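GCN5-related N-acetyltransferase (Kribbella flavida, PDB 4MY0) probably transfers the acetyl group of acetyl-CoA to an amino group of its substrate, perhaps that of an aminoglycoside. Local coordinates at residues C[218-226]-C[249-257]; C[143-153]-C[265-273]. All coordinates share one frame; numbering follows the deposited sequence.

Interaction 1 of 2, residues C[218-226]-C[249-257]; sequences WSDGDLQVD and IARTVHAYL. With ACO (acetyl coenzyme *a), chain P.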
# COMPACT_ATOMS: atom_id res chain seq x y z
N TRP C 218 5.66 6.43 22.44
CA TRP C 218 4.92 5.70 21.42
C TRP C 218 5.01 6.39 20.08
O TRP C 218 4.91 7.61 20.00
CB TRP C 218 3.45 5.59 21.82
CG TRP C 218 3.25 4.64 22.96
CD1 TRP C 218 3.07 4.97 24.28
CD2 TRP C 218 3.23 3.21 22.89
NE1 TRP C 218 2.93 3.83 25.02
CE2 TRP C 218 3.02 2.74 24.20
CE3 TRP C 218 3.35 2.29 21.85
CZ2 TRP C 218 2.94 1.37 24.49
CZ3 TRP C 218 3.27 0.94 22.14
CH2 TRP C 218 3.08 0.49 23.45
N SER C 219 5.15 5.60 19.02
CA SER C 219 5.08 6.11 17.65
C SER C 219 4.18 5.18 16.80
O SER C 219 4.65 4.18 16.28
CB SER C 219 6.49 6.21 17.05
OG SER C 219 6.50 6.93 15.84
N ASP C 220 2.89 5.51 16.71
CA ASP C 220 1.92 4.73 15.92
C ASP C 220 1.96 3.23 16.16
O ASP C 220 2.12 2.46 15.21
CB ASP C 220 2.13 4.96 14.42
CG ASP C 220 2.01 6.40 14.02
OD1 ASP C 220 0.88 6.95 14.09
OD2 ASP C 220 3.04 6.98 13.63
N GLY C 221 1.84 2.82 17.41
CA GLY C 221 1.82 1.40 17.71
C GLY C 221 3.20 0.82 17.96
O GLY C 221 3.34 -0.26 18.55
N ASP C 222 4.24 1.52 17.50
CA ASP C 222 5.60 1.10 17.86
C ASP C 222 6.20 2.02 18.93
O ASP C 222 5.60 3.03 19.31
CB ASP C 222 6.49 1.05 16.63
CG ASP C 222 6.03 -0.01 15.63
OD1 ASP C 222 5.74 -1.16 16.06
OD2 ASP C 222 5.95 0.33 14.43
N LEU C 223 7.40 1.68 19.39
CA LEU C 223 8.10 2.55 20.33
C LEU C 223 9.24 3.24 19.59
O LEU C 223 9.80 2.71 18.61
CB LEU C 223 8.62 1.75 21.52
CG LEU C 223 7.54 1.15 22.42
CD1 LEU C 223 8.17 0.18 23.40
CD2 LEU C 223 6.79 2.24 23.15
N GLN C 224 9.55 4.44 20.04
CA GLN C 224 10.62 5.21 19.44
C GLN C 224 11.55 5.69 20.56
O GLN C 224 11.10 6.31 21.53
CB GLN C 224 10.06 6.41 18.71
CG GLN C 224 11.13 7.42 18.33
CD GLN C 224 10.55 8.68 17.74
OE1 GLN C 224 9.93 8.65 16.68
NE2 GLN C 224 10.74 9.80 18.44
N VAL C 225 12.84 5.40 20.42
CA VAL C 225 13.83 5.86 21.39
C VAL C 225 14.37 7.21 20.91
O VAL C 225 14.90 7.30 19.80
CB VAL C 225 14.95 4.83 21.53
CG1 VAL C 225 16.10 5.38 22.38
CG2 VAL C 225 14.40 3.53 22.14
N ASP C 226 14.18 8.26 21.71
CA ASP C 226 14.71 9.59 21.38
C ASP C 226 16.20 9.64 21.69
O ASP C 226 16.98 10.30 21.01
CB ASP C 226 14.02 10.69 22.18
CG ASP C 226 12.60 10.97 21.72
OD1 ASP C 226 12.24 10.59 20.58
OD2 ASP C 226 11.85 11.59 22.51
N ILE C 249 3.11 -5.70 23.08
CA ILE C 249 2.25 -4.75 22.39
C ILE C 249 2.96 -4.15 21.17
O ILE C 249 2.40 -4.08 20.07
CB ILE C 249 1.88 -3.58 23.34
CG1 ILE C 249 1.21 -4.11 24.61
CG2 ILE C 249 1.01 -2.55 22.61
CD1 ILE C 249 -0.11 -4.86 24.34
N ALA C 250 4.20 -3.71 21.37
CA ALA C 250 4.96 -3.08 20.29
C ALA C 250 5.93 -4.09 19.68
O ALA C 250 6.81 -4.60 20.36
CB ALA C 250 5.72 -1.87 20.81
N ARG C 251 5.75 -4.37 18.39
CA ARG C 251 6.61 -5.33 17.70
C ARG C 251 7.95 -4.68 17.35
O ARG C 251 9.00 -5.34 17.34
CB ARG C 251 5.93 -5.85 16.43
CG ARG C 251 4.98 -7.04 16.65
CD ARG C 251 3.81 -6.66 17.57
NE ARG C 251 2.76 -7.68 17.60
CZ ARG C 251 2.56 -8.52 18.62
NH1 ARG C 251 1.57 -9.41 18.55
NH2 ARG C 251 3.33 -8.47 19.70
N THR C 252 7.91 -3.38 17.11
CA THR C 252 9.07 -2.67 16.57
C THR C 252 9.50 -1.49 17.45
O THR C 252 8.67 -0.75 17.99
CB THR C 252 8.75 -2.18 15.15
OG1 THR C 252 8.50 -3.32 14.32
CG2 THR C 252 9.89 -1.35 14.56
N VAL C 253 10.82 -1.33 17.60
CA VAL C 253 11.38 -0.16 18.26
C VAL C 253 12.22 0.65 17.29
O VAL C 253 13.22 0.16 16.78
CB VAL C 253 12.29 -0.55 19.42
CG1 VAL C 253 12.94 0.71 20.02
CG2 VAL C 253 11.51 -1.31 20.50
N HIS C 254 11.82 1.90 17.02
CA HIS C 254 12.65 2.76 16.19
C HIS C 254 13.61 3.50 17.12
O HIS C 254 13.26 3.84 18.25
CB HIS C 254 11.78 3.76 15.42
CG HIS C 254 10.69 3.14 14.60
ND1 HIS C 254 10.95 2.30 13.53
CD2 HIS C 254 9.34 3.24 14.68
CE1 HIS C 254 9.80 1.91 12.99
NE2 HIS C 254 8.81 2.47 13.67
N ALA C 255 14.84 3.75 16.67
CA ALA C 255 15.78 4.48 17.51
C ALA C 255 16.59 5.50 16.74
O ALA C 255 17.09 5.23 15.63
CB ALA C 255 16.70 3.54 18.26
N TYR C 256 16.71 6.68 17.32
CA TYR C 256 17.64 7.67 16.83
C TYR C 256 18.98 7.45 17.51
O TYR C 256 19.08 7.51 18.75
CB TYR C 256 17.11 9.08 17.08
CG TYR C 256 15.95 9.40 16.18
CD1 TYR C 256 16.16 9.78 14.86
CD2 TYR C 256 14.63 9.28 16.63
CE1 TYR C 256 15.11 10.05 14.02
CE2 TYR C 256 13.56 9.56 15.79
CZ TYR C 256 13.82 9.94 14.48
OH TYR C 256 12.78 10.22 13.62
N LEU C 257 19.99 7.17 16.70
CA LEU C 257 21.34 6.93 17.18
C LEU C 257 22.35 6.87 16.03
O LEU C 257 21.96 6.77 14.87
CB LEU C 257 21.40 5.63 17.99
CG LEU C 257 20.46 4.47 17.69
CD1 LEU C 257 20.93 3.67 16.50
CD2 LEU C 257 20.42 3.60 18.92
N1A ACO P . 7.41 -12.15 25.70
C2A ACO P . 7.67 -13.41 26.12
N3A ACO P . 7.58 -13.80 27.40
C4A ACO P . 7.21 -12.92 28.36
C5A ACO P . 6.91 -11.53 27.98
C6A ACO P . 7.03 -11.17 26.55
N6A ACO P . 6.77 -9.91 26.12
N7A ACO P . 6.57 -10.88 29.12
C8A ACO P . 6.65 -11.77 30.14
N9A ACO P . 7.04 -12.98 29.68
C1B ACO P . 7.22 -14.21 30.49
C2B ACO P . 8.44 -14.13 31.38
O2B ACO P . 9.66 -14.42 30.66
C3B ACO P . 8.10 -15.20 32.39
O3B ACO P . 8.33 -16.47 31.78
P3B ACO P . 9.64 -17.35 32.06
O7A ACO P . 10.78 -16.36 31.97
O8A ACO P . 9.39 -17.88 33.46
O9A ACO P . 9.62 -18.41 30.99
C4B ACO P . 6.60 -15.11 32.55
O4B ACO P . 6.13 -14.40 31.39
C5B ACO P . 6.19 -14.35 33.81
O5B ACO P . 6.97 -13.16 33.88
P1A ACO P . 6.64 -11.93 34.87
O1A ACO P . 5.73 -12.36 35.99
O2A ACO P . 7.98 -11.27 35.10
O3A ACO P . 5.73 -11.03 33.88
P2A ACO P . 5.74 -9.42 33.81
O4A ACO P . 5.78 -8.90 35.24
O5A ACO P . 6.82 -9.01 32.86
O6A ACO P . 4.27 -9.09 33.20
CBP ACO P . 3.17 -8.37 31.19
CCP ACO P . 3.91 -9.50 31.88
CDP ACO P . 1.85 -8.06 31.89
CEP ACO P . 2.89 -8.80 29.75
CAP ACO P . 4.10 -7.16 31.23
OAP ACO P . 5.38 -7.52 30.68
C9P ACO P . 3.52 -5.94 30.56
O9P ACO P . 2.94 -5.11 31.25
N8P ACO P . 3.68 -5.81 29.23
C7P ACO P . 3.18 -4.67 28.47
C6P ACO P . 1.66 -4.54 28.51
C5P ACO P . 1.00 -5.86 28.16
O5P ACO P . 1.37 -6.49 27.18
N4P ACO P . -0.00 -6.26 28.94
C3P ACO P . -1.13 -7.01 28.40
C2P ACO P . -1.10 -8.47 28.82
S1P ACO P . -2.61 -9.27 28.33
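Leu223 and His254 share one of the four backbone hydrogen bonds that pair the parallel strands 222-225 and 252-256: His254 N reaches Leu223 O at 2.7 Å, and Val225 N reaches His254 O, also at 2.7 Å. On one face of the pair Leu223, Val225, Val253 and Ala255 pack together, Val225 CG2 meeting Val253 CG1 at 3.8 Å; these branched and small apolar residues suit a buried face, against which helix 233-244 lies. On the other face, Gln224 turns CG anti to its backbone N (chi1 167°) and stretches out, bringing CD to the edge of the Tyr256 ring, 3.7 Å from CE2, with amide and ring planes nearly perpendicular. Its NE2 is bonded to Asp226 OD1 at 2.7 Å, within the amide plane. A leucine here would probably leave Asp226 OD1 without this donor and the carboxylate less firmly held, despite a weak bond from Asn217 to OD2. At the start of the strands the Asp222 carboxylate lies against Thr252 and accepts a weak bond from Thr252 N. Beyond it, Trp218 CH2 meets Ile249 CG2 at 3.8 Å, while Ile249 CG1 touches acetyl-CoA at O5P. Ser144 bonds His254 ND1, and Trp218 NE1 donates to Ala26 O of the second subunit. The type I' turn from Ser219 to Asp222 makes a beta hairpin, whose second strand enters a beta-alpha-beta unit through helix 233-244 to strand 252-256, within a GNAT domain.

Interaction 2 of 2, residues C[143-153]-C[265-273]; sequences FSFQAADLRSL and LLVEHEADK. With ACO (acetyl coenzyme *a), chain P.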
# COMPACT_ATOMS: atom_id res chain seq x y z
N PHE C 143 17.03 3.98 13.04
CA PHE C 143 17.05 2.55 12.75
C PHE C 143 15.88 1.84 13.43
O PHE C 143 15.34 2.35 14.42
CB PHE C 143 18.39 1.93 13.18
CG PHE C 143 19.56 2.43 12.37
CD1 PHE C 143 19.76 1.98 11.06
CD2 PHE C 143 20.44 3.36 12.89
CE1 PHE C 143 20.83 2.46 10.30
CE2 PHE C 143 21.52 3.84 12.14
CZ PHE C 143 21.72 3.38 10.85
N SER C 144 15.48 0.69 12.91
CA SER C 144 14.34 -0.02 13.49
C SER C 144 14.74 -1.43 13.91
O SER C 144 15.28 -2.20 13.10
CB SER C 144 13.17 -0.07 12.49
OG SER C 144 12.85 1.24 12.03
N PHE C 145 14.46 -1.76 15.16
CA PHE C 145 14.79 -3.07 15.70
C PHE C 145 13.54 -3.84 16.09
O PHE C 145 12.45 -3.26 16.22
CB PHE C 145 15.69 -2.91 16.93
CG PHE C 145 16.93 -2.09 16.66
CD1 PHE C 145 18.10 -2.71 16.25
CD2 PHE C 145 16.93 -0.71 16.81
CE1 PHE C 145 19.25 -1.97 15.98
CE2 PHE C 145 18.08 0.05 16.55
CZ PHE C 145 19.24 -0.58 16.13
N GLN C 146 13.68 -5.15 16.27
CA GLN C 146 12.58 -5.96 16.80
C GLN C 146 12.57 -5.81 18.32
O GLN C 146 13.59 -6.01 18.98
CB GLN C 146 12.75 -7.43 16.42
CG GLN C 146 13.10 -7.66 14.96
CD GLN C 146 13.22 -9.15 14.60
OE1 GLN C 146 12.69 -10.02 15.30
NE2 GLN C 146 13.91 -9.44 13.50
N ALA C 147 11.42 -5.44 18.88
CA ALA C 147 11.33 -5.26 20.33
C ALA C 147 11.67 -6.52 21.12
O ALA C 147 12.30 -6.45 22.18
CB ALA C 147 9.94 -4.73 20.71
N ALA C 148 11.25 -7.69 20.63
CA ALA C 148 11.47 -8.94 21.38
C ALA C 148 12.97 -9.22 21.52
O ALA C 148 13.41 -9.89 22.46
CB ALA C 148 10.77 -10.12 20.69
N ASP C 149 13.74 -8.73 20.56
CA ASP C 149 15.19 -8.90 20.57
C ASP C 149 15.82 -8.05 21.69
O ASP C 149 16.67 -8.53 22.45
CB ASP C 149 15.73 -8.46 19.20
CG ASP C 149 17.17 -8.85 18.97
OD1 ASP C 149 17.85 -9.28 19.94
OD2 ASP C 149 17.62 -8.71 17.82
N LEU C 150 15.40 -6.80 21.79
CA LEU C 150 15.87 -5.89 22.83
C LEU C 150 15.50 -6.41 24.21
O LEU C 150 16.27 -6.28 25.18
CB LEU C 150 15.24 -4.52 22.61
CG LEU C 150 15.63 -3.86 21.29
CD1 LEU C 150 15.01 -2.49 21.18
CD2 LEU C 150 17.13 -3.76 21.19
N ARG C 151 14.32 -7.01 24.30
CA ARG C 151 13.76 -7.43 25.56
C ARG C 151 14.66 -8.45 26.26
O ARG C 151 14.70 -8.51 27.49
CB ARG C 151 12.37 -8.03 25.33
CG ARG C 151 11.72 -8.51 26.60
CD ARG C 151 10.39 -9.18 26.37
NE ARG C 151 9.99 -9.79 27.62
CZ ARG C 151 10.28 -11.04 27.96
NH1 ARG C 151 9.92 -11.51 29.14
NH2 ARG C 151 10.93 -11.81 27.09
N SER C 152 15.38 -9.25 25.48
CA SER C 152 16.19 -10.32 26.08
C SER C 152 17.67 -9.97 26.22
O SER C 152 18.50 -10.87 26.36
CB SER C 152 16.05 -11.60 25.26
OG SER C 152 16.50 -11.39 23.94
N LEU C 153 18.02 -8.68 26.21
CA LEU C 153 19.42 -8.27 26.36
C LEU C 153 19.99 -8.49 27.76
O LEU C 153 21.21 -8.54 27.93
CB LEU C 153 19.63 -6.83 25.89
CG LEU C 153 19.55 -6.68 24.38
CD1 LEU C 153 19.75 -5.24 23.96
CD2 LEU C 153 20.56 -7.60 23.69
N LEU C 265 25.98 -4.07 17.89
CA LEU C 265 26.89 -5.15 18.27
C LEU C 265 26.25 -6.08 19.30
O LEU C 265 26.73 -7.19 19.54
CB LEU C 265 28.19 -4.57 18.84
CG LEU C 265 29.00 -3.61 17.95
CD1 LEU C 265 30.10 -2.93 18.75
CD2 LEU C 265 29.59 -4.36 16.77
N LEU C 266 25.16 -5.63 19.92
CA LEU C 266 24.52 -6.36 21.01
C LEU C 266 23.32 -7.19 20.55
O LEU C 266 23.12 -8.31 21.04
CB LEU C 266 24.07 -5.39 22.10
CG LEU C 266 25.14 -4.63 22.88
CD1 LEU C 266 24.53 -3.54 23.74
CD2 LEU C 266 25.90 -5.60 23.74
N VAL C 267 22.51 -6.65 19.64
CA VAL C 267 21.26 -7.32 19.28
C VAL C 267 21.46 -8.44 18.27
O VAL C 267 22.33 -8.36 17.41
CB VAL C 267 20.20 -6.35 18.75
CG1 VAL C 267 19.89 -5.32 19.79
CG2 VAL C 267 20.67 -5.69 17.47
N GLU C 268 20.64 -9.48 18.40
CA GLU C 268 20.72 -10.63 17.50
C GLU C 268 20.33 -10.26 16.07
O GLU C 268 21.09 -10.51 15.13
CB GLU C 268 19.83 -11.77 18.00
CG GLU C 268 19.61 -12.86 16.93
CD GLU C 268 18.83 -14.06 17.45
OE1 GLU C 268 18.33 -14.85 16.61
OE2 GLU C 268 18.75 -14.23 18.68
N HIS C 269 19.15 -9.68 15.90
CA HIS C 269 18.67 -9.34 14.56
C HIS C 269 19.12 -7.94 14.21
O HIS C 269 18.93 -7.01 15.00
CB HIS C 269 17.15 -9.47 14.51
CG HIS C 269 16.67 -10.84 14.87
ND1 HIS C 269 16.50 -11.84 13.93
CD2 HIS C 269 16.34 -11.39 16.06
CE1 HIS C 269 16.08 -12.94 14.53
NE2 HIS C 269 15.98 -12.69 15.83
N GLU C 270 19.74 -7.77 13.05
CA GLU C 270 20.27 -6.46 12.73
C GLU C 270 19.11 -5.52 12.38
O GLU C 270 18.01 -5.98 12.07
CB GLU C 270 21.36 -6.51 11.64
CG GLU C 270 20.87 -6.61 10.21
CD GLU C 270 22.01 -6.55 9.19
OE1 GLU C 270 22.37 -5.43 8.75
OE2 GLU C 270 22.55 -7.62 8.83
N ALA C 271 19.36 -4.22 12.47
CA ALA C 271 18.34 -3.22 12.20
C ALA C 271 17.74 -3.46 10.81
O ALA C 271 18.41 -4.01 9.93
CB ALA C 271 18.94 -1.84 12.29
N ASP C 272 16.48 -3.07 10.61
CA ASP C 272 15.85 -3.22 9.30
C ASP C 272 16.73 -2.52 8.25
O ASP C 272 17.37 -1.50 8.55
CB ASP C 272 14.46 -2.57 9.34
CG ASP C 272 13.58 -2.94 8.15
OD1 ASP C 272 12.38 -3.23 8.39
OD2 ASP C 272 14.05 -2.92 6.98
N LYS C 273 16.83 -3.10 7.06
CA LYS C 273 17.58 -2.51 5.96
C LYS C 273 17.07 -1.08 5.72
O LYS C 273 17.85 -0.15 5.46
CB LYS C 273 17.40 -3.38 4.69
CG LYS C 273 18.05 -2.81 3.42
CD LYS C 273 18.10 -3.85 2.27
CE LYS C 273 16.76 -4.04 1.59
NZ LYS C 273 16.85 -4.99 0.43
N1A ACO P . 7.41 -12.15 25.70
C2A ACO P . 7.67 -13.41 26.12
N3A ACO P . 7.58 -13.80 27.40
C4A ACO P . 7.21 -12.92 28.36
C5A ACO P . 6.91 -11.53 27.98
C6A ACO P . 7.03 -11.17 26.55
N6A ACO P . 6.77 -9.91 26.12
N7A ACO P . 6.57 -10.88 29.12
C8A ACO P . 6.65 -11.77 30.14
N9A ACO P . 7.04 -12.98 29.68
C1B ACO P . 7.22 -14.21 30.49
C2B ACO P . 8.44 -14.13 31.38
O2B ACO P . 9.66 -14.42 30.66
C3B ACO P . 8.10 -15.20 32.39
O3B ACO P . 8.33 -16.47 31.78
P3B ACO P . 9.64 -17.35 32.06
O7A ACO P . 10.78 -16.36 31.97
O8A ACO P . 9.39 -17.88 33.46
O9A ACO P . 9.62 -18.41 30.99
C4B ACO P . 6.60 -15.11 32.55
O4B ACO P . 6.13 -14.40 31.39
C5B ACO P . 6.19 -14.35 33.81
O5B ACO P . 6.97 -13.16 33.88
P1A ACO P . 6.64 -11.93 34.87
O1A ACO P . 5.73 -12.36 35.99
O2A ACO P . 7.98 -11.27 35.10
O3A ACO P . 5.73 -11.03 33.88
P2A ACO P . 5.74 -9.42 33.81
O4A ACO P . 5.78 -8.90 35.24
O5A ACO P . 6.82 -9.01 32.86
O6A ACO P . 4.27 -9.09 33.20
CBP ACO P . 3.17 -8.37 31.19
CCP ACO P . 3.91 -9.50 31.88
CDP ACO P . 1.85 -8.06 31.89
CEP ACO P . 2.89 -8.80 29.75
CAP ACO P . 4.10 -7.16 31.23
OAP ACO P . 5.38 -7.52 30.68
C9P ACO P . 3.52 -5.94 30.56
O9P ACO P . 2.94 -5.11 31.25
N8P ACO P . 3.68 -5.81 29.23
C7P ACO P . 3.18 -4.67 28.47
C6P ACO P . 1.66 -4.54 28.51
C5P ACO P . 1.00 -5.86 28.16
O5P ACO P . 1.37 -6.49 27.18
N4P ACO P . -0.00 -6.26 28.94
C3P ACO P . -1.13 -7.01 28.40
C2P ACO P . -1.10 -8.47 28.82
S1P ACO P . -2.61 -9.27 28.33
O HOH W 1 16.15 0.54 10.11
O HOH W 2 16.53 -6.21 16.08
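Asp149 grips two successive backbone amides with its carboxylate: His269 N reaches OD2 at 2.6 Å, and Glu268 N reaches OD1 at 3.2 Å. The OD1 bond uses the syn lone pair, whereas His269 N approaches OD2 on the syn side but 20° out of the carboxylate plane. Asp149 CG stands anti to the backbone N (chi1 -168°), which carries the carboxylate off the helix toward 267-269. Two bonds fix its rotation, and the pair of N-H dipoles would probably favour the charged form of this buried aspartate.

The His269 ring is flanked by side chains: the Gln146 amide spreads over one face, its plane 28° from that of the ring and its NE2 3.4 Å from His269 CG, while Glu268 CG lies over the opposite face. Next to the carboxylate the contact becomes apolar. Val267 directs CG1 at Leu150 CD2, a tight 3.5 Å, and CG2 at the Phe145 ring; Phe145 CE1 also meets Ala271 CB at 3.7 Å, where a small residue lets the backbones come close. Asp272 N bonds Ser144 O at 2.9 Å in the carbonyl plane, and two waters bridge the backbones, one from Ser144 N to Asp272 O, the other from Gln146 N to His269 O.

The acetyl-CoA is held largely by the second subunit; at that interface this chain adds Ser248, Ile249 and Arg151, which lays its guanidinium over the adenine and donates from NH1 to O2B. The third subunit takes part too, its Arg279 forming a salt bridge with Glu270. Thus the irregular chain after helix 263-266 runs alongside, and opposite in direction to, the end of strand 135-146 and the start of helix 147-151, with strand 252-256 beside that strand and Trp240 of helix 233-244 packed on Leu150 and Leu153.

How the interactions relate
Strand 252-256 stands between the two contacts: interaction 1 pairs it with 222-225, while strand 135-146, which carries part of interaction 2, is its antiparallel neighbour. Ser144 OG and His254 ND1 join them at 2.6 Å. Both are partly buried, but interaction 1 is regular sheet pairing, held mainly by amide-to-carbonyl bonds between neighbouring strands, whereas interaction 2 holds an irregular segment by a carboxylate, one direct backbone bond and two waters, together with apolar packing round Val267 and Ala271. Each touches the same acetyl-CoA differently, through an apolar Ile249 and an Arg151 whose guanidinium lies over the adenine. They face different subunits, the second for interaction 1 and the third for interaction 2.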